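Local coordinates for protein nucleoporin NUP145N (Chaetomium thermophilum, PDB 5HB6) that serves, probably, as a structural component and docking partner in the nuclear pore complex, the part described here being its autopeptidase domain, at residues 27-32 with 52-57; 57-62 with 67-72; 93-98 with 102-107. The protein carries 1 engineered substitution. All coordinates share one frame; numbering follows the deposited sequence.

Contact 1 of 3, residues 27-32 with 52-57; sequences FTVGRE and DLFGTI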
# COMPACT_ATOMS: atom_id res chain seq x y z
N PHE A 27 -2.42 1.74 10.48
CA PHE A 27 -3.28 0.85 9.71
C PHE A 27 -2.54 0.37 8.48
O PHE A 27 -2.00 1.17 7.72
CB PHE A 27 -4.60 1.54 9.34
CG PHE A 27 -5.60 0.62 8.73
CD1 PHE A 27 -6.02 -0.52 9.39
CD2 PHE A 27 -6.12 0.87 7.47
CE1 PHE A 27 -6.93 -1.37 8.82
CE2 PHE A 27 -7.06 0.03 6.91
CZ PHE A 27 -7.44 -1.10 7.57
N THR A 28 -2.55 -0.94 8.27
CA THR A 28 -1.78 -1.59 7.23
C THR A 28 -2.66 -2.65 6.60
O THR A 28 -3.28 -3.43 7.33
CB THR A 28 -0.53 -2.27 7.82
OG1 THR A 28 0.25 -1.28 8.49
CG2 THR A 28 0.33 -2.91 6.77
N VAL A 29 -2.74 -2.67 5.27
CA VAL A 29 -3.41 -3.72 4.52
C VAL A 29 -2.36 -4.39 3.67
O VAL A 29 -1.63 -3.71 2.95
CB VAL A 29 -4.56 -3.17 3.66
CG1 VAL A 29 -5.19 -4.30 2.80
CG2 VAL A 29 -5.61 -2.54 4.55
N GLY A 30 -2.26 -5.72 3.79
CA GLY A 30 -1.27 -6.45 3.04
C GLY A 30 -1.87 -7.66 2.36
O GLY A 30 -3.02 -8.05 2.62
N ARG A 31 -1.08 -8.25 1.48
CA ARG A 31 -1.47 -9.51 0.86
C ARG A 31 -0.22 -10.33 0.65
O ARG A 31 0.77 -9.85 0.10
CB ARG A 31 -2.24 -9.31 -0.45
CG ARG A 31 -2.78 -10.60 -1.05
CD ARG A 31 -3.56 -10.32 -2.31
NE ARG A 31 -4.32 -11.49 -2.70
CZ ARG A 31 -5.11 -11.57 -3.77
NH1 ARG A 31 -5.21 -10.56 -4.61
NH2 ARG A 31 -5.77 -12.69 -4.00
N GLU A 32 -0.26 -11.58 1.09
CA GLU A 32 0.85 -12.49 0.88
C GLU A 32 1.21 -12.56 -0.60
O GLU A 32 0.33 -12.59 -1.47
CB GLU A 32 0.45 -13.89 1.35
CG GLU A 32 0.10 -13.98 2.81
CD GLU A 32 -0.43 -15.36 3.20
OE1 GLU A 32 -0.37 -15.68 4.41
OE2 GLU A 32 -0.93 -16.10 2.33
N ASP A 52 -15.79 -5.89 3.90
CA ASP A 52 -15.78 -5.77 2.45
C ASP A 52 -14.75 -4.72 2.08
O ASP A 52 -15.02 -3.74 1.39
CB ASP A 52 -17.16 -5.42 1.91
CG ASP A 52 -17.24 -5.61 0.41
OD1 ASP A 52 -16.43 -6.40 -0.12
OD2 ASP A 52 -18.11 -4.97 -0.23
N LEU A 53 -13.53 -4.94 2.57
CA LEU A 53 -12.39 -4.08 2.31
C LEU A 53 -11.43 -4.73 1.32
O LEU A 53 -11.10 -4.13 0.28
CB LEU A 53 -11.67 -3.81 3.63
CG LEU A 53 -10.66 -2.66 3.68
CD1 LEU A 53 -10.59 -2.08 5.10
CD2 LEU A 53 -9.31 -3.15 3.24
N PHE A 54 -10.99 -5.95 1.61
CA PHE A 54 -10.02 -6.63 0.76
C PHE A 54 -10.60 -6.85 -0.62
O PHE A 54 -11.69 -7.43 -0.76
CB PHE A 54 -9.67 -8.00 1.36
CG PHE A 54 -9.09 -7.98 2.75
CD1 PHE A 54 -8.18 -7.00 3.17
CD2 PHE A 54 -9.43 -8.98 3.63
CE1 PHE A 54 -7.67 -7.05 4.44
CE2 PHE A 54 -8.90 -9.03 4.88
CZ PHE A 54 -8.02 -8.06 5.30
N GLY A 55 -9.87 -6.44 -1.65
CA GLY A 55 -10.32 -6.67 -3.01
C GLY A 55 -11.46 -5.79 -3.46
O GLY A 55 -11.90 -5.93 -4.61
N THR A 56 -11.91 -4.87 -2.62
CA THR A 56 -13.06 -4.01 -2.90
C THR A 56 -12.66 -2.55 -2.72
O THR A 56 -12.86 -1.74 -3.61
CB THR A 56 -14.20 -4.39 -1.96
OG1 THR A 56 -14.61 -5.73 -2.25
CG2 THR A 56 -15.38 -3.47 -2.15
N ILE A 57 -12.14 -2.22 -1.54
CA ILE A 57 -11.58 -0.89 -1.27
C ILE A 57 -10.08 -0.86 -1.57
O ILE A 57 -9.60 0.02 -2.29
CB ILE A 57 -11.87 -0.49 0.20
CG1 ILE A 57 -13.38 -0.34 0.44
CG2 ILE A 57 -11.17 0.81 0.55
CD1 ILE A 57 -13.76 0.04 1.88
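Two forked side chains, Val29 on the strand and Leu53 on the loop, each turn one methyl to the other and the second to the edge of a phenyl ring. Leu53 divides the work: its CD2 rests against Val29 CG2 at 4.0 Å, while its CD1 meets Phe27 CZ at 4.1 Å. That second methyl lies at the rim of the Phe27 ring, close to the ring plane, so the ring abuts it end-on and offers it no face. Phe27 and Leu53 reach this point from opposite directions. Phe27 reaches so far because chi1 of -172° turns its ring away from the backbone N, carrying CZ to a loop that its backbone does not approach. Leu53 was modelled in two conformers, and the exact places of its methyls are correspondingly less certain.

Val29 splits as well. While CG2 turns to Leu53, CG1 sits by the CD1–CE1 side of Phe54, 4.0 Å from CE1 and again near the plane of the ring. A branched valine suits the spot because its two methyls diverge directly at CB and can serve two neighbours at once. The backbones remain well apart, with Val29 CA and Phe54 CA 8.1 Å from each other, and no hydrogen bond spans the gap.

Hydrogen bonds within the loop probably hold its shape. Leu53 O accepts from both Thr56 N and Ile57 N (2.8 Å to the latter), and Thr56 OG1 donates to Asp52 OD1 from above the carboxylate plane. Val58 also touches both Val29 and Leu53, while Tyr4 and Met6 lie against Phe54. The arrangement is that of a loop plugging its apolar side chains onto one face of an antiparallel beta-sheet, here within the Nup98-type autopeptidase domain.

Contact 2 of 3, residues 57-62 with 67-72; sequences IVILEP and VYPNAA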
# COMPACT_ATOMS: atom_id res chain seq x y z
N ILE A 57 -12.14 -2.22 -1.54
CA ILE A 57 -11.58 -0.89 -1.27
C ILE A 57 -10.08 -0.86 -1.57
O ILE A 57 -9.60 0.02 -2.29
CB ILE A 57 -11.87 -0.49 0.20
CG1 ILE A 57 -13.38 -0.34 0.44
CG2 ILE A 57 -11.17 0.81 0.55
CD1 ILE A 57 -13.76 0.04 1.88
N VAL A 58 -9.34 -1.81 -1.01
CA VAL A 58 -7.91 -1.93 -1.23
C VAL A 58 -7.69 -3.20 -2.05
O VAL A 58 -8.04 -4.30 -1.60
CB VAL A 58 -7.12 -1.97 0.09
CG1 VAL A 58 -5.63 -2.11 -0.18
CG2 VAL A 58 -7.44 -0.74 0.95
N ILE A 59 -7.10 -3.04 -3.23
CA ILE A 59 -6.86 -4.16 -4.13
C ILE A 59 -5.36 -4.31 -4.27
O ILE A 59 -4.68 -3.37 -4.71
CB ILE A 59 -7.50 -3.97 -5.52
CG1 ILE A 59 -9.02 -3.84 -5.38
CG2 ILE A 59 -7.23 -5.17 -6.38
CD1 ILE A 59 -9.48 -2.46 -5.19
N LEU A 60 -4.86 -5.49 -3.94
CA LEU A 60 -3.45 -5.83 -4.03
C LEU A 60 -3.30 -7.02 -4.96
O LEU A 60 -3.73 -8.12 -4.66
CB LEU A 60 -2.89 -6.15 -2.64
CG LEU A 60 -2.79 -4.93 -1.73
CD1 LEU A 60 -2.48 -5.30 -0.31
CD2 LEU A 60 -1.71 -3.99 -2.23
N GLU A 61 -2.67 -6.79 -6.10
CA GLU A 61 -2.24 -7.85 -7.00
C GLU A 61 -0.78 -7.60 -7.32
O GLU A 61 -0.28 -6.50 -7.07
CB GLU A 61 -3.09 -7.88 -8.28
CG GLU A 61 -4.57 -8.15 -7.99
CD GLU A 61 -5.44 -8.15 -9.23
OE1 GLU A 61 -5.00 -7.61 -10.27
OE2 GLU A 61 -6.56 -8.69 -9.16
N PRO A 62 -0.06 -8.60 -7.83
CA PRO A 62 1.38 -8.41 -8.01
C PRO A 62 1.69 -7.13 -8.75
O PRO A 62 1.16 -6.85 -9.83
CB PRO A 62 1.81 -9.67 -8.77
CG PRO A 62 0.86 -10.70 -8.29
CD PRO A 62 -0.47 -9.96 -8.23
N VAL A 67 -6.32 1.81 -4.30
CA VAL A 67 -7.23 2.16 -3.22
C VAL A 67 -8.36 2.99 -3.81
O VAL A 67 -8.10 4.02 -4.43
CB VAL A 67 -6.49 2.93 -2.11
CG1 VAL A 67 -7.43 3.26 -0.95
CG2 VAL A 67 -5.31 2.13 -1.61
N TYR A 68 -9.62 2.54 -3.59
CA TYR A 68 -10.84 3.14 -4.14
C TYR A 68 -10.89 2.99 -5.65
O TYR A 68 -10.65 3.96 -6.38
CB TYR A 68 -10.99 4.61 -3.74
CG TYR A 68 -11.16 4.84 -2.25
CD1 TYR A 68 -12.27 4.35 -1.58
CD2 TYR A 68 -10.21 5.53 -1.53
CE1 TYR A 68 -12.43 4.55 -0.24
CE2 TYR A 68 -10.35 5.73 -0.18
CZ TYR A 68 -11.45 5.24 0.47
OH TYR A 68 -11.59 5.46 1.83
N PRO A 69 -11.24 1.81 -6.16
CA PRO A 69 -11.26 1.59 -7.62
C PRO A 69 -12.45 2.23 -8.33
O PRO A 69 -12.40 2.35 -9.56
CB PRO A 69 -11.33 0.06 -7.73
CG PRO A 69 -12.09 -0.35 -6.52
CD PRO A 69 -11.60 0.58 -5.43
N ASN A 70 -13.49 2.65 -7.61
CA ASN A 70 -14.68 3.24 -8.22
C ASN A 70 -14.56 4.75 -8.09
O ASN A 70 -14.68 5.29 -6.99
CB ASN A 70 -15.95 2.72 -7.55
CG ASN A 70 -17.22 3.28 -8.18
OD1 ASN A 70 -17.16 4.11 -9.08
ND2 ASN A 70 -18.37 2.81 -7.71
N ALA A 71 -14.38 5.42 -9.22
CA ALA A 71 -14.12 6.85 -9.20
C ALA A 71 -15.30 7.65 -8.66
O ALA A 71 -15.12 8.75 -8.14
CB ALA A 71 -13.72 7.33 -10.60
N ALA A 72 -16.52 7.12 -8.77
CA ALA A 72 -17.67 7.83 -8.23
C ALA A 72 -17.77 7.72 -6.71
O ALA A 72 -18.47 8.53 -6.09
CB ALA A 72 -18.96 7.32 -8.87
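Val58 and Val67 face each other as an antiparallel non-hydrogen-bonded pair, their CG2 methyls 4.4 Å apart on the same face of a two-stranded sheet. Beta-branched residues fit such extended positions well, and Leu53 and Phe137 add further apolar cover to Val58 and Val67 respectively. On the other flank Ile59 reaches across to Pro69: its CD1 tip lies 3.6 Å from Pro69 CG, touching the ring carbons obliquely. Because chi2 of Ile59 is 89°, the end of the chain swings over to the proline although its CB does not head there.

Beside this pair, Ile57 and Tyr68 run side by side in the same direction. Ile57 CG2, anti to the backbone N, comes 4.0 Å from Tyr68 CE1 in one of the two Ile57 conformers. The hydroxyl of Tyr68 is bound by Leu81 N, which anchors the far end of the ring.

At the polar edge, Tyr68 N donates to Ile57 O over 2.8 Å, in the carbonyl plane and nearly straight at 163°. The same oxygen receives a CH contact from Val67 CA at 3.3 Å. Tyr68 has a positive phi of 66°, which bends the chain out of the extended course as pairing ends. Further out, Asn70 OD1 accepts from Ala72 N, closing an Asx turn. Most touching atoms are apolar, so the contact probably rests mainly on dispersion and burial, while one backbone bond across it continues the pairing of Ile59 with Thr66.

Contact 3 of 3, residues 93-98 with 102-107; sequences WPRGGP and GRRLER. With SO4 (sulfate ion), chain C.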
# COMPACT_ATOMS: atom_id res chain seq x y z
N TRP A 93 11.74 -6.42 -9.64
CA TRP A 93 13.03 -6.66 -10.23
C TRP A 93 13.23 -5.84 -11.49
O TRP A 93 12.26 -5.41 -12.13
CB TRP A 93 13.10 -8.13 -10.67
CG TRP A 93 12.69 -9.13 -9.65
CD1 TRP A 93 11.53 -9.84 -9.65
CD2 TRP A 93 13.42 -9.53 -8.50
NE1 TRP A 93 11.49 -10.66 -8.56
CE2 TRP A 93 12.64 -10.49 -7.83
CE3 TRP A 93 14.65 -9.17 -7.96
CZ2 TRP A 93 13.06 -11.10 -6.65
CZ3 TRP A 93 15.07 -9.79 -6.80
CH2 TRP A 93 14.28 -10.75 -6.16
N PRO A 94 14.49 -5.67 -11.90
CA PRO A 94 14.80 -5.16 -13.23
C PRO A 94 13.99 -5.89 -14.30
O PRO A 94 13.52 -7.02 -14.09
CB PRO A 94 16.29 -5.48 -13.37
CG PRO A 94 16.83 -5.37 -11.98
CD PRO A 94 15.71 -6.00 -11.14
N ARG A 95 13.86 -5.25 -15.46
CA ARG A 95 13.05 -5.83 -16.53
C ARG A 95 13.51 -7.23 -16.89
O ARG A 95 12.70 -8.09 -17.20
CB ARG A 95 13.06 -4.93 -17.77
CG ARG A 95 12.19 -3.68 -17.69
CD ARG A 95 12.89 -2.49 -17.03
NE ARG A 95 14.00 -1.98 -17.84
CZ ARG A 95 13.89 -1.07 -18.81
NH1 ARG A 95 12.71 -0.54 -19.13
NH2 ARG A 95 14.98 -0.69 -19.48
N GLY A 96 14.82 -7.47 -16.86
CA GLY A 96 15.37 -8.78 -17.15
C GLY A 96 15.26 -9.81 -16.03
O GLY A 96 15.73 -10.94 -16.19
N GLY A 97 14.65 -9.46 -14.90
CA GLY A 97 14.38 -10.41 -13.84
C GLY A 97 15.36 -10.36 -12.69
O GLY A 97 16.25 -9.51 -12.61
N PRO A 98 15.23 -11.33 -11.77
CA PRO A 98 16.02 -11.31 -10.53
C PRO A 98 17.52 -11.49 -10.74
O PRO A 98 18.29 -11.16 -9.82
CB PRO A 98 15.45 -12.48 -9.71
CG PRO A 98 14.19 -12.87 -10.41
CD PRO A 98 14.19 -12.36 -11.78
N GLY A 102 24.91 -5.60 -11.19
CA GLY A 102 25.89 -4.67 -11.71
C GLY A 102 25.32 -3.32 -12.10
O GLY A 102 24.39 -2.79 -11.49
N ARG A 103 25.91 -2.76 -13.15
CA ARG A 103 25.57 -1.42 -13.60
C ARG A 103 24.09 -1.30 -13.96
O ARG A 103 23.45 -0.28 -13.66
CB ARG A 103 26.46 -1.05 -14.79
CG ARG A 103 27.96 -1.06 -14.46
CD ARG A 103 28.73 -2.18 -15.17
NE ARG A 103 28.57 -3.50 -14.54
CZ ARG A 103 27.94 -4.55 -15.08
NH1 ARG A 103 27.37 -4.47 -16.27
NH2 ARG A 103 27.88 -5.69 -14.40
N ARG A 104 23.52 -2.32 -14.61
CA ARG A 104 22.11 -2.26 -14.96
C ARG A 104 21.24 -2.22 -13.72
O ARG A 104 20.21 -1.53 -13.69
CB ARG A 104 21.71 -3.47 -15.82
CG ARG A 104 22.36 -3.49 -17.20
CD ARG A 104 21.54 -4.31 -18.19
NE ARG A 104 20.28 -3.65 -18.52
CZ ARG A 104 20.09 -2.80 -19.53
NH1 ARG A 104 18.90 -2.26 -19.73
NH2 ARG A 104 21.08 -2.49 -20.37
N LEU A 105 21.62 -2.96 -12.69
CA LEU A 105 20.87 -2.92 -11.45
C LEU A 105 20.94 -1.54 -10.82
O LEU A 105 19.94 -1.03 -10.30
CB LEU A 105 21.39 -3.99 -10.50
CG LEU A 105 20.74 -3.98 -9.13
CD1 LEU A 105 19.22 -4.13 -9.21
CD2 LEU A 105 21.33 -5.11 -8.32
N GLU A 106 22.10 -0.88 -10.91
CA GLU A 106 22.20 0.50 -10.45
C GLU A 106 21.25 1.41 -11.21
O GLU A 106 20.57 2.25 -10.61
CB GLU A 106 23.64 0.99 -10.58
CG GLU A 106 24.64 0.25 -9.72
CD GLU A 106 26.07 0.78 -9.90
OE1 GLU A 106 26.30 1.64 -10.78
OE2 GLU A 106 26.98 0.33 -9.15
N ARG A 107 21.18 1.27 -12.55
CA ARG A 107 20.30 2.14 -13.33
C ARG A 107 18.83 1.84 -13.04
O ARG A 107 17.99 2.74 -13.08
CB ARG A 107 20.58 2.01 -14.83
CG ARG A 107 19.54 2.75 -15.68
CD ARG A 107 20.13 3.45 -16.88
NE ARG A 107 19.12 4.28 -17.54
CZ ARG A 107 18.91 5.57 -17.27
NH1 ARG A 107 17.96 6.23 -17.93
NH2 ARG A 107 19.63 6.22 -16.36
S SO4 C . 16.89 -3.82 -16.87
O1 SO4 C . 15.92 -3.31 -15.89
O2 SO4 C . 18.27 -3.50 -16.48
O3 SO4 C . 16.71 -5.27 -17.12
O4 SO4 C . 16.68 -3.20 -18.20
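Arg95 and Arg104 both present guanidinium edges to one sulfate ion, whose sulfur lies in the plane of each group. They meet at that anion: Arg95 NH2 and Arg104 NH1 come within 4.2 Å of each other, with sulfate O4 accepting from both. Arg104 NH1 gives O4 an almost straight bond (2.9 Å, 169°) and its NE reaches O2, a two-pronged grip. Arg95 NE divides its bond between O1 and O4, at 3.0 Å from each, helped by a longer bond from NH2. Bends at chi2 (86°) and chi3 (67°) carry the Arg95 chain round the side of the sulfate away from Gly96, so that NE meets O1 and O4. A third flat group, the Trp93 ring, has Pro98 CB 3.7 Å above its centre.

The backbone completes the cradle. Pro94 to Gly97 forms a type I beta turn, closed by Gly97 N to Pro94 O, and this aims Arg95 N at O1 and Gly96 N at O3, each 2.9 Å away. All four sulfate oxygens are thereby engaged. Glycine suits position 97, where a CB would run into Pro98 CD and the preceding carbonyl O. The ion probably came from the crystallisation liquor, but a site so rich in donors is consistent with the RNA-binding region assigned here by similarity.

Beneath the charges, Pro94 CG packs on Leu105 CD1 at 3.9 Å. This apolar touch joins the turn after strand 85-89 to helix 102-113, and Tyr123 of strand 119-124 lies against Trp93, Pro94 and Leu105 alike.

In the fold
The contacts follow one another in series along the chain, all within the autopeptidase domain. Contacts 1 and 2 are neighbours, their centres 9 Å apart, and share Ile57, where the loop of the first passes into the strand of the second. Arg31 NH1 bonds to Leu60 O, tying strand 28-31 of the six-stranded sheet to strand 58-61 of the small two-stranded sheet. Contact 3 stands apart, its centre about 30 Å from that of contact 1, on the opposite side of the chain's centre, where helix 102-113 approaches edge strand 119-124. One end of the domain therefore holds two adjoining sheets together, while the other carries the turn that holds a sulfate in this crystal.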